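Local coordinates for protein putative adenosine kinase (Schistosoma mansoni, PDB 3VAS) that probably catalyses the phosphorylation of adenosine to AMP, as an adenosine kinase of the ribokinase-like family, and binds adenosine in a pocket of the chain, at residues 189-200 and 223-233; 283-291 and 299-307. One frame throughout, in Å; residues are numbered along the deposited sequence.

Contact 1: residues 189-200 and 223-233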
loop_
_atom_site.group_PDB
_atom_site.type_symbol
_atom_site.label_atom_id
_atom_site.label_comp_id
_atom_site.label_asym_id
_atom_site.label_seq_id
_atom_site.Cartn_x
_atom_site.Cartn_y
_atom_site.Cartn_z
ATOM N N ILE A 189 -3.083 6.525 7.824
ATOM C CA ILE A 189 -4.066 7.068 8.753
ATOM C C ILE A 189 -3.547 6.999 10.191
ATOM O O ILE A 189 -3.757 7.929 10.973
ATOM C CB ILE A 189 -5.423 6.333 8.629
ATOM C CG1 ILE A 189 -6.116 6.727 7.320
ATOM C CG2 ILE A 189 -6.327 6.646 9.814
ATOM C CD1 ILE A 189 -7.283 5.837 6.936
ATOM N N ASN A 190 -2.838 5.917 10.521
ATOM C CA ASN A 190 -2.319 5.710 11.875
ATOM C C ASN A 190 -1.103 6.573 12.228
ATOM O O ASN A 190 -0.804 6.785 13.407
ATOM C CB ASN A 190 -1.947 4.240 12.102
ATOM C CG ASN A 190 -3.137 3.300 11.978
ATOM O OD1 ASN A 190 -3.038 2.245 11.352
ATOM N ND2 ASN A 190 -4.266 3.676 12.577
ATOM N N THR A 191 -0.392 7.059 11.219
ATOM C CA THR A 191 0.879 7.726 11.474
ATOM C C THR A 191 0.844 9.230 11.225
ATOM O O THR A 191 1.429 10.001 11.986
ATOM C CB THR A 191 2.030 7.091 10.658
ATOM O OG1 THR A 191 1.676 7.065 9.269
ATOM C CG2 THR A 191 2.307 5.665 11.134
ATOM N N CYS A 192 0.166 9.653 10.161
ATOM C CA CYS A 192 0.127 11.069 9.823
ATOM C C CYS A 192 -1.111 11.441 9.015
ATOM O O CYS A 192 -1.010 11.857 7.860
ATOM C CB CYS A 192 1.384 11.462 9.047
ATOM S SG CYS A 192 1.593 13.236 8.859
ATOM N N TYR A 193 -2.277 11.302 9.632
ATOM C CA TYR A 193 -3.521 11.608 8.946
ATOM C C TYR A 193 -3.579 13.059 8.472
ATOM O O TYR A 193 -4.088 13.344 7.390
ATOM C CB TYR A 193 -4.731 11.288 9.825
ATOM C CG TYR A 193 -6.019 11.461 9.066
ATOM C CD1 TYR A 193 -6.292 10.681 7.950
ATOM C CD2 TYR A 193 -6.950 12.422 9.443
ATOM C CE1 TYR A 193 -7.466 10.839 7.240
ATOM C CE2 TYR A 193 -8.125 12.588 8.746
ATOM C CZ TYR A 193 -8.378 11.795 7.644
ATOM O OH TYR A 193 -9.542 11.960 6.940
ATOM N N GLU A 194 -3.043 13.963 9.286
ATOM C CA GLU A 194 -3.035 15.387 8.970
ATOM C C GLU A 194 -2.313 15.683 7.649
ATOM O O GLU A 194 -2.784 16.477 6.836
ATOM C CB GLU A 194 -2.418 16.190 10.131
ATOM C CG GLU A 194 -1.087 15.630 10.657
ATOM C CD GLU A 194 -0.391 16.553 11.661
ATOM O OE1 GLU A 194 -1.064 17.449 12.224
ATOM O OE2 GLU A 194 0.832 16.381 11.888
ATOM N N GLY A 195 -1.170 15.041 7.440
ATOM C CA GLY A 195 -0.416 15.216 6.214
ATOM C C GLY A 195 -1.128 14.635 5.004
ATOM O O GLY A 195 -1.215 15.274 3.954
ATOM N N MET A 196 -1.647 13.420 5.139
ATOM C CA MET A 196 -2.301 12.793 3.998
ATOM C C MET A 196 -3.598 13.519 3.643
ATOM O O MET A 196 -3.968 13.596 2.476
ATOM C CB MET A 196 -2.512 11.290 4.218
ATOM C CG MET A 196 -3.506 10.928 5.288
ATOM S SD MET A 196 -3.458 9.160 5.655
ATOM C CE MET A 196 -4.102 8.461 4.143
ATOM N N LEU A 197 -4.264 14.079 4.648
ATOM C CA LEU A 197 -5.469 14.872 4.410
ATOM C C LEU A 197 -5.126 16.163 3.670
ATOM O O LEU A 197 -5.832 16.565 2.744
ATOM C CB LEU A 197 -6.181 15.198 5.729
ATOM C CG LEU A 197 -7.524 15.920 5.585
ATOM C CD1 LEU A 197 -8.458 15.145 4.664
ATOM C CD2 LEU A 197 -8.179 16.140 6.940
ATOM N N LYS A 198 -4.040 16.807 4.086
ATOM C CA LYS A 198 -3.593 18.031 3.438
ATOM C C LYS A 198 -3.259 17.778 1.968
ATOM O O LYS A 198 -3.663 18.546 1.098
ATOM C CB LYS A 198 -2.377 18.623 4.153
ATOM C CG LYS A 198 -2.192 20.107 3.869
ATOM C CD LYS A 198 -0.734 20.540 3.933
ATOM C CE LYS A 198 -0.588 21.983 3.443
ATOM N NZ LYS A 198 0.823 22.364 3.159
ATOM N N ILE A 199 -2.528 16.701 1.695
ATOM C CA ILE A 199 -2.166 16.364 0.321
ATOM C C ILE A 199 -3.406 16.018 -0.505
ATOM O O ILE A 199 -3.515 16.415 -1.661
ATOM C CB ILE A 199 -1.143 15.211 0.263
ATOM C CG1 ILE A 199 0.202 15.679 0.821
ATOM C CG2 ILE A 199 -0.967 14.715 -1.169
ATOM C CD1 ILE A 199 1.248 14.588 0.902
ATOM N N ALA A 200 -4.344 15.294 0.101
ATOM C CA ALA A 200 -5.586 14.930 -0.573
ATOM C C ALA A 200 -6.395 16.159 -0.998
ATOM O O ALA A 200 -6.928 16.209 -2.106
ATOM C CB ALA A 200 -6.426 14.014 0.310
ATOM N N ASN A 223 -11.108 2.957 11.994
ATOM C CA ASN A 223 -10.810 4.281 11.471
ATOM C C ASN A 223 -11.734 4.614 10.321
ATOM O O ASN A 223 -11.309 5.155 9.298
ATOM C CB ASN A 223 -9.352 4.365 11.028
ATOM C CG ASN A 223 -8.392 4.128 12.172
ATOM O OD1 ASN A 223 -7.923 3.009 12.380
ATOM N ND2 ASN A 223 -8.107 5.179 12.935
ATOM N N THR A 224 -13.003 4.270 10.507
ATOM C CA THR A 224 -14.021 4.418 9.479
ATOM C C THR A 224 -14.122 5.864 9.010
ATOM O O THR A 224 -14.159 6.119 7.811
ATOM C CB THR A 224 -15.399 3.956 9.996
ATOM O OG1 THR A 224 -15.247 2.752 10.759
ATOM C CG2 THR A 224 -16.345 3.710 8.842
ATOM N N LYS A 225 -14.162 6.799 9.958
ATOM C CA LYS A 225 -14.245 8.228 9.645
ATOM C C LYS A 225 -13.133 8.645 8.689
ATOM O O LYS A 225 -13.391 9.297 7.680
ATOM C CB LYS A 225 -14.211 9.070 10.938
ATOM C CG LYS A 225 -14.233 10.601 10.764
ATOM C CD LYS A 225 -12.818 11.190 10.583
ATOM C CE LYS A 225 -12.579 12.437 11.428
ATOM N NZ LYS A 225 -12.093 12.114 12.793
ATOM N N GLU A 226 -11.898 8.265 9.009
ATOM C CA GLU A 226 -10.741 8.635 8.191
ATOM C C GLU A 226 -10.762 7.978 6.805
ATOM O O GLU A 226 -10.392 8.608 5.808
ATOM C CB GLU A 226 -9.425 8.300 8.904
ATOM C CG GLU A 226 -9.128 9.133 10.161
ATOM C CD GLU A 226 -9.577 8.448 11.447
ATOM O OE1 GLU A 226 -10.517 7.628 11.393
ATOM O OE2 GLU A 226 -8.982 8.720 12.510
ATOM N N VAL A 227 -11.175 6.713 6.741
ATOM C CA VAL A 227 -11.245 6.014 5.458
ATOM C C VAL A 227 -12.257 6.695 4.538
ATOM O O VAL A 227 -11.969 6.960 3.369
ATOM C CB VAL A 227 -11.607 4.515 5.618
ATOM C CG1 VAL A 227 -11.870 3.875 4.247
ATOM C CG2 VAL A 227 -10.500 3.764 6.365
ATOM N N ASP A 228 -13.435 6.997 5.071
ATOM C CA ASP A 228 -14.479 7.615 4.265
ATOM C C ASP A 228 -14.110 9.032 3.861
ATOM O O ASP A 228 -14.466 9.487 2.774
ATOM C CB ASP A 228 -15.825 7.595 4.991
ATOM C CG ASP A 228 -16.499 6.239 4.927
ATOM O OD1 ASP A 228 -16.065 5.393 4.112
ATOM O OD2 ASP A 228 -17.466 6.024 5.687
ATOM N N GLU A 229 -13.398 9.737 4.732
ATOM C CA GLU A 229 -12.963 11.078 4.380
ATOM C C GLU A 229 -11.951 11.025 3.236
ATOM O O GLU A 229 -12.034 11.810 2.291
ATOM C CB GLU A 229 -12.388 11.826 5.582
ATOM C CG GLU A 229 -12.005 13.258 5.246
ATOM C CD GLU A 229 -11.791 14.130 6.473
ATOM O OE1 GLU A 229 -11.217 13.647 7.472
ATOM O OE2 GLU A 229 -12.200 15.309 6.433
ATOM N N MET A 230 -11.005 10.092 3.322
ATOM C CA MET A 230 -10.016 9.905 2.264
ATOM C C MET A 230 -10.665 9.529 0.925
ATOM O O MET A 230 -10.305 10.074 -0.117
ATOM C CB MET A 230 -8.972 8.861 2.669
ATOM C CG MET A 230 -8.057 9.311 3.804
ATOM S SD MET A 230 -7.249 10.889 3.467
ATOM C CE MET A 230 -6.245 10.454 2.068
ATOM N N ILE A 231 -11.620 8.604 0.963
ATOM C CA ILE A 231 -12.347 8.218 -0.240
ATOM C C ILE A 231 -12.944 9.448 -0.927
ATOM O O ILE A 231 -12.940 9.544 -2.158
ATOM C CB ILE A 231 -13.442 7.168 0.062
ATOM C CG1 ILE A 231 -12.799 5.840 0.478
ATOM C CG2 ILE A 231 -14.334 6.950 -1.145
ATOM C CD1 ILE A 231 -13.797 4.761 0.842
ATOM N N SER A 232 -13.406 10.415 -0.132
ATOM C CA SER A 232 -14.065 11.596 -0.697
ATOM C C SER A 232 -13.114 12.525 -1.469
ATOM O O SER A 232 -13.565 13.446 -2.151
ATOM C CB SER A 232 -14.879 12.361 0.367
ATOM O OG SER A 232 -14.058 13.133 1.230
ATOM N N TYR A 233 -11.808 12.272 -1.376
ATOM C CA TYR A 233 -10.824 13.006 -2.178
ATOM C C TYR A 233 -10.132 12.094 -3.193
ATOM O O TYR A 233 -9.296 12.546 -3.979
ATOM C CB TYR A 233 -9.757 13.657 -1.287
ATOM C CG TYR A 233 -10.283 14.695 -0.315
ATOM C CD1 TYR A 233 -10.711 14.329 0.956
ATOM C CD2 TYR A 233 -10.341 16.037 -0.667
ATOM C CE1 TYR A 233 -11.189 15.271 1.849
ATOM C CE2 TYR A 233 -10.818 16.988 0.220
ATOM C CZ TYR A 233 -11.242 16.598 1.478
ATOM O OH TYR A 233 -11.720 17.534 2.368
HETATM O O HOH W 1 -5.209 6.210 14.165
#
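Two neighbouring helices of the ribokinase-like fold pack side by side here, 189-200 and 224-231, with Tyr193 of the first laid against Glu226 and Glu229 of the second. The axes run nearly parallel, 19° apart, at a closest approach of 10.7 Å. Glu226 bends at chi2 (95°) and brings its methylene CG over the centre of the Tyr193 ring, 3.6 Å from the centroid, a CH-pi contact. Its carboxylate stands almost perpendicular to that ring. Glu226 CB also meets Ile189 CG2 at 3.6 Å. Deeper in the interface Met230 SD approaches Tyr193 CE1 obliquely, a Met-aromatic contact, and the methyls Met196 CE and Met230 CE touch at 3.6 Å. Both methionines also rest on Phe212 of strand 209-213, so this side of the helix pair faces the sheet. Toward the C-terminal ends of the two segments Ala200 CB packs on Tyr233 CB at 3.7 Å, and Leu197 CD1 touches both Glu229 CD and Tyr233 CE1, each at 3.9 Å. At the other end a water accepts from Asn190 ND2 and, weakly, from Asn223 ND2. One direct hydrogen bond joins the helices: Tyr193 OH donates to Glu229 OE1 in the ring plane, at a doubtfully short 2.4 Å.

Contact 2: residues 283-291 and 299-307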
loop_
_atom_site.group_PDB
_atom_site.type_symbol
_atom_site.label_atom_id
_atom_site.label_comp_id
_atom_site.label_asym_id
_atom_site.label_seq_id
_atom_site.Cartn_x
_atom_site.Cartn_y
_atom_site.Cartn_z
ATOM N N THR A 283 -9.717 -6.447 -5.583
ATOM C CA THR A 283 -9.113 -7.724 -5.946
ATOM C C THR A 283 -9.675 -8.852 -5.074
ATOM O O THR A 283 -10.140 -8.610 -3.961
ATOM C CB THR A 283 -7.572 -7.676 -5.865
ATOM O OG1 THR A 283 -7.166 -7.290 -4.545
ATOM C CG2 THR A 283 -7.017 -6.675 -6.876
ATOM N N ARG A 284 -9.646 -10.078 -5.591
ATOM C CA ARG A 284 -10.270 -11.215 -4.911
ATOM C C ARG A 284 -9.419 -12.488 -5.008
ATOM O O ARG A 284 -9.939 -13.585 -5.231
ATOM C CB ARG A 284 -11.671 -11.477 -5.491
ATOM C CG ARG A 284 -12.680 -10.361 -5.237
ATOM C CD ARG A 284 -14.054 -10.662 -5.834
ATOM N NE ARG A 284 -14.599 -11.940 -5.384
ATOM C CZ ARG A 284 -14.883 -12.965 -6.186
ATOM N NH1 ARG A 284 -14.677 -12.874 -7.498
ATOM N NH2 ARG A 284 -15.382 -14.087 -5.676
ATOM N N GLY A 285 -8.110 -12.339 -4.839
ATOM C CA GLY A 285 -7.208 -13.477 -4.908
ATOM C C GLY A 285 -7.160 -14.108 -6.288
ATOM O O GLY A 285 -6.937 -13.419 -7.286
ATOM N N LYS A 286 -7.376 -15.419 -6.345
ATOM C CA LYS A 286 -7.363 -16.151 -7.608
ATOM C C LYS A 286 -8.652 -15.907 -8.393
ATOM O O LYS A 286 -8.706 -16.103 -9.605
ATOM C CB LYS A 286 -7.180 -17.649 -7.352
ATOM C CG LYS A 286 -8.340 -18.293 -6.595
ATOM C CD LYS A 286 -8.154 -19.798 -6.442
ATOM C CE LYS A 286 -9.401 -20.454 -5.859
ATOM N NZ LYS A 286 -9.325 -21.946 -5.894
ATOM N N ASN A 287 -9.688 -15.473 -7.688
ATOM C CA ASN A 287 -10.984 -15.207 -8.289
ATOM C C ASN A 287 -10.998 -13.875 -9.038
ATOM O O ASN A 287 -10.148 -13.021 -8.792
ATOM C CB ASN A 287 -12.059 -15.234 -7.201
ATOM C CG ASN A 287 -12.263 -16.622 -6.636
ATOM O OD1 ASN A 287 -12.282 -17.603 -7.375
ATOM N ND2 ASN A 287 -12.416 -16.714 -5.322
ATOM N N PRO A 288 -11.956 -13.699 -9.966
ATOM C CA PRO A 288 -12.027 -12.452 -10.735
ATOM C C PRO A 288 -12.133 -11.208 -9.862
ATOM O O PRO A 288 -12.907 -11.163 -8.899
ATOM C CB PRO A 288 -13.304 -12.625 -11.555
ATOM C CG PRO A 288 -13.422 -14.103 -11.736
ATOM C CD PRO A 288 -12.933 -14.694 -10.445
ATOM N N LEU A 289 -11.330 -10.205 -10.195
ATOM C CA LEU A 289 -11.388 -8.935 -9.498
ATOM C C LEU A 289 -12.605 -8.176 -9.997
ATOM O O LEU A 289 -13.099 -8.432 -11.098
ATOM C CB LEU A 289 -10.101 -8.128 -9.717
ATOM C CG LEU A 289 -9.710 -7.678 -11.131
ATOM C CD1 LEU A 289 -10.394 -6.373 -11.521
ATOM C CD2 LEU A 289 -8.202 -7.532 -11.240
ATOM N N LEU A 290 -13.082 -7.245 -9.181
ATOM C CA LEU A 290 -14.226 -6.422 -9.532
ATOM C C LEU A 290 -13.766 -4.992 -9.759
ATOM O O LEU A 290 -12.857 -4.510 -9.084
ATOM C CB LEU A 290 -15.280 -6.463 -8.417
ATOM C CG LEU A 290 -15.763 -7.851 -7.991
ATOM C CD1 LEU A 290 -16.667 -7.764 -6.776
ATOM C CD2 LEU A 290 -16.466 -8.560 -9.147
ATOM N N TYR A 291 -14.390 -4.317 -10.716
ATOM C CA TYR A 291 -14.177 -2.887 -10.884
ATOM C C TYR A 291 -15.450 -2.192 -11.348
ATOM O O TYR A 291 -16.302 -2.796 -11.994
ATOM C CB TYR A 291 -13.016 -2.597 -11.843
ATOM C CG TYR A 291 -13.264 -2.960 -13.295
ATOM C CD1 TYR A 291 -13.830 -2.046 -14.175
ATOM C CD2 TYR A 291 -12.910 -4.209 -13.787
ATOM C CE1 TYR A 291 -14.049 -2.374 -15.510
ATOM C CE2 TYR A 291 -13.128 -4.547 -15.112
ATOM C CZ TYR A 291 -13.693 -3.628 -15.968
ATOM O OH TYR A 291 -13.906 -3.971 -17.284
ATOM N N ILE A 299 -21.130 -3.579 -12.294
ATOM C CA ILE A 299 -19.885 -4.011 -11.683
ATOM C C ILE A 299 -19.281 -5.144 -12.515
ATOM O O ILE A 299 -19.907 -6.192 -12.699
ATOM C CB ILE A 299 -20.110 -4.435 -10.216
ATOM C CG1 ILE A 299 -20.396 -3.193 -9.362
ATOM C CG2 ILE A 299 -18.904 -5.185 -9.679
ATOM C CD1 ILE A 299 -20.756 -3.493 -7.933
ATOM N N HIS A 300 -18.078 -4.924 -13.033
ATOM C CA HIS A 300 -17.463 -5.867 -13.958
ATOM C C HIS A 300 -16.505 -6.833 -13.269
ATOM O O HIS A 300 -15.778 -6.452 -12.355
ATOM C CB HIS A 300 -16.702 -5.120 -15.057
ATOM C CG HIS A 300 -17.501 -4.048 -15.727
ATOM N ND1 HIS A 300 -18.549 -4.323 -16.581
ATOM C CD2 HIS A 300 -17.406 -2.699 -15.670
ATOM C CE1 HIS A 300 -19.066 -3.189 -17.018
ATOM N NE2 HIS A 300 -18.388 -2.188 -16.484
ATOM N N GLN A 301 -16.510 -8.082 -13.721
ATOM C CA GLN A 301 -15.503 -9.052 -13.326
ATOM C C GLN A 301 -14.360 -9.032 -14.332
ATOM O O GLN A 301 -14.573 -8.823 -15.524
ATOM C CB GLN A 301 -16.080 -10.464 -13.307
ATOM C CG GLN A 301 -17.268 -10.689 -12.412
ATOM C CD GLN A 301 -17.821 -12.096 -12.575
ATOM O OE1 GLN A 301 -17.285 -13.057 -12.020
ATOM N NE2 GLN A 301 -18.883 -12.223 -13.358
ATOM N N PHE A 302 -13.149 -9.269 -13.846
ATOM C CA PHE A 302 -11.983 -9.375 -14.710
ATOM C C PHE A 302 -11.264 -10.657 -14.330
ATOM O O PHE A 302 -10.781 -10.794 -13.203
ATOM C CB PHE A 302 -11.078 -8.157 -14.523
ATOM C CG PHE A 302 -9.815 -8.190 -15.347
ATOM C CD1 PHE A 302 -9.803 -7.700 -16.643
ATOM C CD2 PHE A 302 -8.633 -8.684 -14.813
ATOM C CE1 PHE A 302 -8.642 -7.711 -17.396
ATOM C CE2 PHE A 302 -7.466 -8.700 -15.559
ATOM C CZ PHE A 302 -7.472 -8.212 -16.854
ATOM N N MET A 303 -11.214 -11.605 -15.259
ATOM C CA MET A 303 -10.613 -12.904 -14.979
ATOM C C MET A 303 -9.116 -12.779 -14.733
ATOM O O MET A 303 -8.438 -11.976 -15.369
ATOM C CB MET A 303 -10.878 -13.881 -16.121
ATOM C CG MET A 303 -10.676 -15.332 -15.732
ATOM S SD MET A 303 -12.225 -16.248 -15.712
ATOM C CE MET A 303 -12.685 -16.153 -17.436
ATOM N N VAL A 304 -8.610 -13.579 -13.802
ATOM C CA VAL A 304 -7.213 -13.507 -13.388
ATOM C C VAL A 304 -6.499 -14.835 -13.663
ATOM O O VAL A 304 -7.070 -15.907 -13.459
ATOM C CB VAL A 304 -7.106 -13.111 -11.887
ATOM C CG1 VAL A 304 -5.764 -13.502 -11.299
ATOM C CG2 VAL A 304 -7.367 -11.618 -11.714
ATOM N N GLU A 305 -5.260 -14.746 -14.146
ATOM C CA GLU A 305 -4.446 -15.922 -14.454
ATOM C C GLU A 305 -4.345 -16.890 -13.275
ATOM O O GLU A 305 -3.914 -16.515 -12.182
ATOM C CB GLU A 305 -3.044 -15.497 -14.903
ATOM N N GLN A 306 -4.749 -18.135 -13.511
ATOM C CA GLN A 306 -4.748 -19.157 -12.472
ATOM C C GLN A 306 -3.334 -19.626 -12.137
ATOM O O GLN A 306 -2.557 -19.968 -13.029
ATOM C CB GLN A 306 -5.609 -20.347 -12.899
ATOM N N PHE A 307 -3.012 -19.637 -10.847
ATOM C CA PHE A 307 -1.710 -20.095 -10.369
ATOM C C PHE A 307 -1.776 -21.525 -9.848
ATOM O O PHE A 307 -2.710 -21.892 -9.137
ATOM C CB PHE A 307 -1.206 -19.186 -9.244
ATOM C CG PHE A 307 -0.455 -17.975 -9.721
ATOM C CD1 PHE A 307 0.929 -18.001 -9.828
ATOM C CD2 PHE A 307 -1.126 -16.808 -10.047
ATOM C CE1 PHE A 307 1.628 -16.888 -10.259
ATOM C CE2 PHE A 307 -0.432 -15.691 -10.480
ATOM C CZ PHE A 307 0.947 -15.732 -10.586
HETATM O O HOH W 2 -16.586 -13.876 -9.464
HETATM O O HOH W 3 -9.939 -15.250 -11.738
#
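Leu289 and Phe302 form the inner, tightly packed part of this antiparallel strand pair. Their backbones exchange two hydrogen bonds, Phe302 N to Leu289 O at 2.9 Å and Leu289 N to Phe302 O at 3.1 Å. Leu289 CD1 lies on Phe302 CB at 3.6 Å, the two side chains pointing the same way. Tyr291 and His300 form the next hydrogen-bonded pair. A chi1 of 69° sets Tyr291 CG between its backbone N and carbonyl carbon, which turns the ring toward His300. His300 CB then lies over one face of the Tyr291 ring, toward the rim, 3.7 Å from the centroid. The two rings meet obliquely, their planes 41° apart. Phe302 CB lies at the edge of the Tyr291 ring. The sheet face bearing Leu289, Tyr291 and Phe302 meets helix 336-351, where Leu340 touches Tyr291 and Phe302. His300 NE2 is held by Asp296.

On the face of Leu290, that residue and Ile299 still pack on His259 of helix 257-267. Exposed Gln301, with Pro288 and Arg284, makes the looser, wetter part. Gln301 CB runs alongside Pro288 CB at 3.9 Å. Gln301 OE1 accepts a hydrogen bond from a water that in turn accepts weakly from Arg284 NH1. Arg284 NH1 also bonds Pro288 O at 2.8 Å, on a lone pair in the carbonyl plane, and Arg284 NE pairs with Glu241. Beyond Phe302 the strands part: a second water bridges Lys286 O and Val304 N. The arrangement is a beta hairpin, 287-293 with 300-302, entered through the type II' turn Arg284 to Asn287, at an edge of the ribokinase-like core.

Overall arrangement
Contact 1 and contact 2 lie in different parts of one ribokinase-like chain. Their centres are about 28 Å apart and their nearest atoms about 14 Å, so they do not touch. They follow in series: 189-200 and 223-233 pair before 283-291 and 299-307. A run of paired strands connects them, from 209-213, which contact 1 packs on, through 236-240 and 279-284 to the hairpin of contact 2, at the far end of the run. Contact 1 is nearer the substrate: the side chain of Asn190 comes to about 5 Å from the bound adenosine. In contact 2, Gly285 is about 14 Å from it.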